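Local coordinates for protein alpha-1,4-endofucoidanase (Mariniflexile fucanivorans, PDB 6DLH) that hydrolyses fucoidan internally as a retaining endo-acting glycoside hydrolase of family 107, and carries several bound calcium ions, at residues P240-D244 with T331-N335; T282-L286 with W334-V338. All coordinates share one frame; numbering follows the deposited sequence.

How the interactions relate
Both interactions meet at one calcium-binding loop, which lies between helix 307-321 and strand 341-342 in what is probably the catalytic domain, ahead of the Ig-like domains. Their centres are about 6 Å apart, and they share W334 and N335. Interaction 1 joins 331-335 of this loop to 240-244 at the surface. Interaction 2 joins the overlapping 334-338 to 282-286 in a buried setting. The ion is bound by R332 O, N335 OD1 and D336 OD1, with F327 and D330 completing the protein ligands, and water 2 also binds it. The two partner loops touch directly: P240 O lies 3.6 Å from T285 CG2, and E243 O lies 3.7 Å from L286 CD1.

Interaction 1. Residues P240-D244 with T331-N335; sequences PASED and TRTWN. With CA (calcium ion), chain E.
R332 and W334 each give one side-chain hydrogen bond to 240-244. R332 NH2 donates to A241 O at 2.6 Å, with an N-H...O angle of 160°. The acceptor lies near the guanidinium plane, and the donor lies in the carbonyl plane. W334 NE1 donates to E243 OE1 at 3.1 Å. It meets that oxygen on the anti side, tilted 26° out of the carboxylate plane.

Water 1 adds a bridge at the guanidinium edge. It accepts from R332 NH1 at 2.9 Å and donates to P240 O.

Packing and charge act over the guanidinium. E243 CB lies over the centre of one face, 3.9 Å above the plane. E243 OE1 is 4.1 Å from R332 NE but well out of that plane, so the opposite charges probably attract without forming a salt bridge. The R332 chain is extended through CD and NE (chi3 164°), which carries the guanidinium across to A241. E243 CB also touches W334 CZ2 at 3.9 Å. Within 240-244, S242 OG accepts from D244 N in an ST turn.

With an alanine at R332, A241 O would probably lose this donor, and the E243 carboxylate this nearby positive charge.

R332 O binds the calcium ion at 2.3 Å, and so does N335 OD1. One residue thus serves the metal with its backbone and the neighbouring loop with its side chain.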
ATOM      1  N   PRO A 240      -7.794   4.671 -29.240  1.00 42.11           N
ATOM      2  CA  PRO A 240      -6.932   5.683 -28.626  1.00 41.70           C
ATOM      3  C   PRO A 240      -6.231   6.622 -29.610  1.00 41.49           C
ATOM      4  O   PRO A 240      -5.860   7.731 -29.238  1.00 41.07           O
ATOM      5  CB  PRO A 240      -5.923   4.851 -27.819  1.00 41.33           C
ATOM      6  CG  PRO A 240      -5.908   3.495 -28.495  1.00 41.23           C
ATOM      7  CD  PRO A 240      -7.315   3.298 -29.013  1.00 41.75           C
ATOM      8  N   ALA A 241      -6.080   6.177 -30.866  1.00 42.24           N
ATOM      9  CA  ALA A 241      -5.403   6.937 -31.910  1.00 43.27           C
ATOM     10  C   ALA A 241      -6.277   8.077 -32.436  1.00 44.89           C
ATOM     11  O   ALA A 241      -5.764   9.030 -33.022  1.00 43.68           O
ATOM     12  CB  ALA A 241      -4.981   6.017 -33.032  1.00 41.62           C
ATOM     13  N   SER A 242      -7.595   7.969 -32.227  1.00 49.19           N
ATOM     14  CA  SER A 242      -8.567   8.889 -32.800  1.00 51.29           C
ATOM     15  C   SER A 242      -8.565  10.223 -32.056  1.00 53.88           C
ATOM     16  O   SER A 242      -7.988  10.329 -30.974  1.00 58.34           O
ATOM     17  CB  SER A 242      -9.931   8.266 -32.775  1.00 52.62           C
ATOM     18  OG  SER A 242     -10.928   9.249 -32.989  1.00 57.00           O
ATOM     19  N   GLU A 243      -9.203  11.241 -32.652  1.00 53.76           N
ATOM     20  CA  GLU A 243      -9.454  12.503 -31.965  1.00 54.46           C
ATOM     21  C   GLU A 243     -10.961  12.756 -31.871  1.00 54.71           C
ATOM     22  O   GLU A 243     -11.402  13.856 -31.537  1.00 52.65           O
ATOM     23  CB  GLU A 243      -8.635  13.650 -32.564  1.00 56.00           C
ATOM     24  CG  GLU A 243      -9.211  14.253 -33.834  1.00 58.16           C
ATOM     25  CD  GLU A 243      -8.262  15.196 -34.558  1.00 61.47           C
ATOM     26  OE1 GLU A 243      -7.768  16.156 -33.924  1.00 60.90           O
ATOM     27  OE2 GLU A 243      -8.004  14.958 -35.752  1.00 62.57           O
ATOM     28  N   ASP A 244     -11.740  11.701 -32.133  1.00 54.80           N
ATOM     29  CA  ASP A 244     -13.185  11.729 -32.003  1.00 57.40           C
ATOM     30  C   ASP A 244     -13.571  11.213 -30.619  1.00 55.68           C
ATOM     31  O   ASP A 244     -13.368  10.042 -30.307  1.00 52.60           O
ATOM     32  CB  ASP A 244     -13.854  10.930 -33.126  1.00 59.24           C
ATOM     33  CG  ASP A 244     -15.346  11.189 -33.271  1.00 62.12           C
ATOM     34  OD1 ASP A 244     -15.934  11.809 -32.354  1.00 61.76           O
ATOM     35  OD2 ASP A 244     -15.912  10.766 -34.306  1.00 61.69           O
ATOM     36  N   THR A 331       0.403  17.239 -35.866  1.00 44.17           N
ATOM     37  CA  THR A 331      -0.454  18.202 -36.542  1.00 48.56           C
ATOM     38  C   THR A 331      -1.643  18.598 -35.665  1.00 51.22           C
ATOM     39  O   THR A 331      -2.449  19.429 -36.075  1.00 55.84           O
ATOM     40  CB  THR A 331      -0.889  17.691 -37.926  1.00 47.51           C
ATOM     41  OG1 THR A 331      -1.518  16.417 -37.788  1.00 46.90           O
ATOM     42  CG2 THR A 331       0.255  17.574 -38.909  1.00 45.51           C
ATOM     43  N   ARG A 332      -1.750  18.011 -34.463  1.00 49.00           N
ATOM     44  CA  ARG A 332      -2.831  18.328 -33.538  1.00 47.10           C
ATOM     45  C   ARG A 332      -2.354  19.377 -32.533  1.00 47.67           C
ATOM     46  O   ARG A 332      -1.286  19.233 -31.952  1.00 52.24           O
ATOM     47  CB  ARG A 332      -3.293  17.052 -32.828  1.00 44.18           C
ATOM     48  CG  ARG A 332      -3.698  15.920 -33.763  1.00 43.11           C
ATOM     49  CD  ARG A 332      -3.808  14.618 -32.992  1.00 42.43           C
ATOM     50  NE  ARG A 332      -4.539  13.564 -33.683  1.00 42.15           N
ATOM     51  CZ  ARG A 332      -4.887  12.400 -33.135  1.00 44.83           C
ATOM     52  NH1 ARG A 332      -4.579  12.127 -31.876  1.00 44.79           N
ATOM     53  NH2 ARG A 332      -5.545  11.504 -33.849  1.00 42.89           N
ATOM     54  N   THR A 333      -3.149  20.432 -32.321  1.00 49.96           N
ATOM     55  CA  THR A 333      -2.756  21.518 -31.429  1.00 49.29           C
ATOM     56  C   THR A 333      -3.154  21.210 -29.986  1.00 47.07           C
ATOM     57  O   THR A 333      -2.546  21.712 -29.043  1.00 50.47           O
ATOM     58  CB  THR A 333      -3.420  22.851 -31.804  1.00 49.77           C
ATOM     59  OG1 THR A 333      -4.837  22.661 -31.778  1.00 51.27           O
ATOM     60  CG2 THR A 333      -2.969  23.395 -33.144  1.00 50.67           C
ATOM     61  N   TRP A 334      -4.194  20.393 -29.821  1.00 42.33           N
ATOM     62  CA  TRP A 334      -4.858  20.270 -28.536  1.00 45.32           C
ATOM     63  C   TRP A 334      -4.006  19.493 -27.528  1.00 46.13           C
ATOM     64  O   TRP A 334      -4.305  19.514 -26.335  1.00 47.54           O
ATOM     65  CB  TRP A 334      -6.246  19.643 -28.718  1.00 42.43           C
ATOM     66  CG  TRP A 334      -6.241  18.377 -29.517  1.00 41.96           C
ATOM     67  CD1 TRP A 334      -6.470  18.253 -30.856  1.00 41.94           C
ATOM     68  CD2 TRP A 334      -5.997  17.045 -29.024  1.00 43.08           C
ATOM     69  NE1 TRP A 334      -6.398  16.937 -31.229  1.00 42.81           N
ATOM     70  CE2 TRP A 334      -6.105  16.172 -30.130  1.00 42.61           C
ATOM     71  CE3 TRP A 334      -5.704  16.503 -27.765  1.00 41.40           C
ATOM     72  CZ2 TRP A 334      -5.924  14.793 -30.008  1.00 42.55           C
ATOM     73  CZ3 TRP A 334      -5.527  15.142 -27.647  1.00 39.41           C
ATOM     74  CH2 TRP A 334      -5.641  14.300 -28.754  1.00 41.26           C
ATOM     75  N   ASN A 335      -2.953  18.817 -28.011  1.00 42.26           N
ATOM     76  CA  ASN A 335      -2.158  17.925 -27.181  1.00 40.98           C
ATOM     77  C   ASN A 335      -0.805  18.553 -26.852  1.00 40.96           C
ATOM     78  O   ASN A 335       0.117  17.853 -26.440  1.00 42.70           O
ATOM     79  CB  ASN A 335      -2.012  16.532 -27.809  1.00 37.42           C
ATOM     80  CG  ASN A 335      -1.234  16.497 -29.110  1.00 35.89           C
ATOM     81  OD1 ASN A 335      -0.553  17.452 -29.484  1.00 34.17           O
ATOM     82  ND2 ASN A 335      -1.325  15.384 -29.817  1.00 35.78           N
TER
HETATM   83 CA    CA E 804       0.672  18.635 -30.987  1.00 39.82          CA
HETATM   84  O   HOH W   1      -4.553   9.883 -29.967  1.00 47.70           O
HETATM   85  O   HOH W   2       2.151  19.817 -32.520  1.00 43.50           O

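Interaction 2. Residues T282-L286 with W334-V338; sequences TSATL and WNDNV. With CA (calcium ion), chain E.
A chi1 of 51° sets W334 CG between its own backbone N and carbonyl carbon, and the indole then reaches L286. L286 CG sits beside its backbone N (chi1 -71°), and its CD2 comes over one ring face. CD2 is 3.8 Å from the centroid of the six-membered ring and almost on the ring normal, a CH-pi contact. N335 CB covers the opposite face, so the indole is held between two aliphatic groups.

The ring edge meets backbone oxygens. T285 O lies in plane, 3.3 Å from W334 CZ3, and A284 O is 3.5 Å from W334 CH2. Beside this, A284 CB packs on V338 CG2 at 4.0 Å.

Water 3 provides the polar link. It accepts from N335 ND2 at 2.7 Å, donates to A284 O, and is hydrogen-bonded to S283 OG. The other end of the same amide, N335 OD1, binds calcium at 2.3 Å. D336 OD1 binds the ion too, early in the type I turn from N335 to V338.

The N335 amide is therefore fixed at both ends, by the metal and by the water. Calcium on OD1 is likely to polarise the amide and strengthen donation from ND2, coupling the metal loop to 282-286.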
ATOM      1  N   THR A 282       3.396   6.591 -27.347  1.00 30.97           N
ATOM      2  CA  THR A 282       2.097   6.465 -27.993  1.00 34.62           C
ATOM      3  C   THR A 282       1.330   7.782 -27.829  1.00 34.72           C
ATOM      4  O   THR A 282       1.366   8.402 -26.767  1.00 32.91           O
ATOM      5  CB  THR A 282       1.343   5.246 -27.444  1.00 35.47           C
ATOM      6  OG1 THR A 282       2.041   4.087 -27.897  1.00 38.73           O
ATOM      7  CG2 THR A 282      -0.094   5.163 -27.911  1.00 38.92           C
ATOM      8  N   SER A 283       0.666   8.213 -28.906  1.00 34.95           N
ATOM      9  CA  SER A 283       0.024   9.517 -28.977  1.00 34.71           C
ATOM     10  C   SER A 283      -1.013   9.697 -27.867  1.00 33.71           C
ATOM     11  O   SER A 283      -1.669   8.746 -27.447  1.00 34.65           O
ATOM     12  CB  SER A 283      -0.594   9.727 -30.334  1.00 36.59           C
ATOM     13  OG  SER A 283      -0.762  11.113 -30.582  1.00 39.06           O
ATOM     14  N   ALA A 284      -1.156  10.940 -27.405  1.00 32.40           N
ATOM     15  CA  ALA A 284      -2.110  11.283 -26.363  1.00 35.04           C
ATOM     16  C   ALA A 284      -3.541  11.033 -26.844  1.00 37.25           C
ATOM     17  O   ALA A 284      -3.900  11.394 -27.967  1.00 36.29           O
ATOM     18  CB  ALA A 284      -1.920  12.728 -25.973  1.00 34.10           C
ATOM     19  N   THR A 285      -4.353  10.408 -25.979  1.00 37.41           N
ATOM     20  CA  THR A 285      -5.794  10.458 -26.143  1.00 38.02           C
ATOM     21  C   THR A 285      -6.261  11.851 -25.731  1.00 40.28           C
ATOM     22  O   THR A 285      -5.445  12.700 -25.375  1.00 39.19           O
ATOM     23  CB  THR A 285      -6.515   9.380 -25.327  1.00 36.59           C
ATOM     24  OG1 THR A 285      -6.322   9.668 -23.941  1.00 36.83           O
ATOM     25  CG2 THR A 285      -6.074   7.973 -25.666  1.00 38.30           C
ATOM     26  N   LEU A 286      -7.578  12.077 -25.779  1.00 44.20           N
ATOM     27  CA  LEU A 286      -8.136  13.359 -25.376  1.00 46.08           C
ATOM     28  C   LEU A 286      -8.082  13.497 -23.853  1.00 45.87           C
ATOM     29  O   LEU A 286      -8.409  14.554 -23.318  1.00 47.77           O
ATOM     30  CB  LEU A 286      -9.572  13.470 -25.903  1.00 45.67           C
ATOM     31  CG  LEU A 286      -9.719  13.639 -27.418  1.00 46.28           C
ATOM     32  CD1 LEU A 286     -11.097  13.196 -27.883  1.00 44.74           C
ATOM     33  CD2 LEU A 286      -9.438  15.072 -27.853  1.00 43.64           C
ATOM     34  N   TRP A 334      -4.194  20.393 -29.821  1.00 42.33           N
ATOM     35  CA  TRP A 334      -4.858  20.270 -28.536  1.00 45.32           C
ATOM     36  C   TRP A 334      -4.006  19.493 -27.528  1.00 46.13           C
ATOM     37  O   TRP A 334      -4.305  19.514 -26.335  1.00 47.54           O
ATOM     38  CB  TRP A 334      -6.246  19.643 -28.718  1.00 42.43           C
ATOM     39  CG  TRP A 334      -6.241  18.377 -29.517  1.00 41.96           C
ATOM     40  CD1 TRP A 334      -6.470  18.253 -30.856  1.00 41.94           C
ATOM     41  CD2 TRP A 334      -5.997  17.045 -29.024  1.00 43.08           C
ATOM     42  NE1 TRP A 334      -6.398  16.937 -31.229  1.00 42.81           N
ATOM     43  CE2 TRP A 334      -6.105  16.172 -30.130  1.00 42.61           C
ATOM     44  CE3 TRP A 334      -5.704  16.503 -27.765  1.00 41.40           C
ATOM     45  CZ2 TRP A 334      -5.924  14.793 -30.008  1.00 42.55           C
ATOM     46  CZ3 TRP A 334      -5.527  15.142 -27.647  1.00 39.41           C
ATOM     47  CH2 TRP A 334      -5.641  14.300 -28.754  1.00 41.26           C
ATOM     48  N   ASN A 335      -2.953  18.817 -28.011  1.00 42.26           N
ATOM     49  CA  ASN A 335      -2.158  17.925 -27.181  1.00 40.98           C
ATOM     50  C   ASN A 335      -0.805  18.553 -26.852  1.00 40.96           C
ATOM     51  O   ASN A 335       0.117  17.853 -26.440  1.00 42.70           O
ATOM     52  CB  ASN A 335      -2.012  16.532 -27.809  1.00 37.42           C
ATOM     53  CG  ASN A 335      -1.234  16.497 -29.110  1.00 35.89           C
ATOM     54  OD1 ASN A 335      -0.553  17.452 -29.484  1.00 34.17           O
ATOM     55  ND2 ASN A 335      -1.325  15.384 -29.817  1.00 35.78           N
ATOM     56  N   ASP A 336      -0.704  19.876 -27.009  1.00 39.55           N
ATOM     57  CA  ASP A 336       0.583  20.551 -27.013  1.00 38.40           C
ATOM     58  C   ASP A 336       1.099  20.801 -25.599  1.00 37.05           C
ATOM     59  O   ASP A 336       2.244  21.222 -25.440  1.00 38.87           O
ATOM     60  CB  ASP A 336       0.541  21.846 -27.827  1.00 40.39           C
ATOM     61  CG  ASP A 336       0.784  21.653 -29.315  1.00 42.66           C
ATOM     62  OD1 ASP A 336       0.796  20.484 -29.781  1.00 39.86           O
ATOM     63  OD2 ASP A 336       0.970  22.674 -29.998  1.00 44.29           O
ATOM     64  N   ASN A 337       0.265  20.560 -24.583  1.00 36.64           N
ATOM     65  CA  ASN A 337       0.693  20.779 -23.210  1.00 36.33           C
ATOM     66  C   ASN A 337       0.856  19.455 -22.465  1.00 34.16           C
ATOM     67  O   ASN A 337       1.243  19.463 -21.301  1.00 35.22           O
ATOM     68  CB  ASN A 337      -0.221  21.735 -22.439  1.00 37.56           C
ATOM     69  CG  ASN A 337      -0.240  23.128 -23.025  1.00 40.55           C
ATOM     70  OD1 ASN A 337      -1.310  23.655 -23.326  1.00 42.33           O
ATOM     71  ND2 ASN A 337       0.931  23.721 -23.200  1.00 38.37           N
ATOM     72  N   VAL A 338       0.564  18.337 -23.140  1.00 33.28           N
ATOM     73  CA  VAL A 338       0.768  17.011 -22.572  1.00 33.49           C
ATOM     74  C   VAL A 338       2.247  16.852 -22.196  1.00 31.69           C
ATOM     75  O   VAL A 338       3.140  17.179 -22.971  1.00 29.61           O
ATOM     76  CB  VAL A 338       0.263  15.921 -23.538  1.00 34.37           C
ATOM     77  CG1 VAL A 338       0.580  14.516 -23.054  1.00 33.95           C
ATOM     78  CG2 VAL A 338      -1.228  16.067 -23.808  1.00 33.10           C
TER
HETATM   79 CA    CA E 804       0.672  18.635 -30.987  1.00 39.82          CA
HETATM   80  O   HOH W   3      -2.604  13.008 -29.722  1.00 31.16           O
HETATM   81  O   HOH W   2       2.151  19.817 -32.520  1.00 43.50           O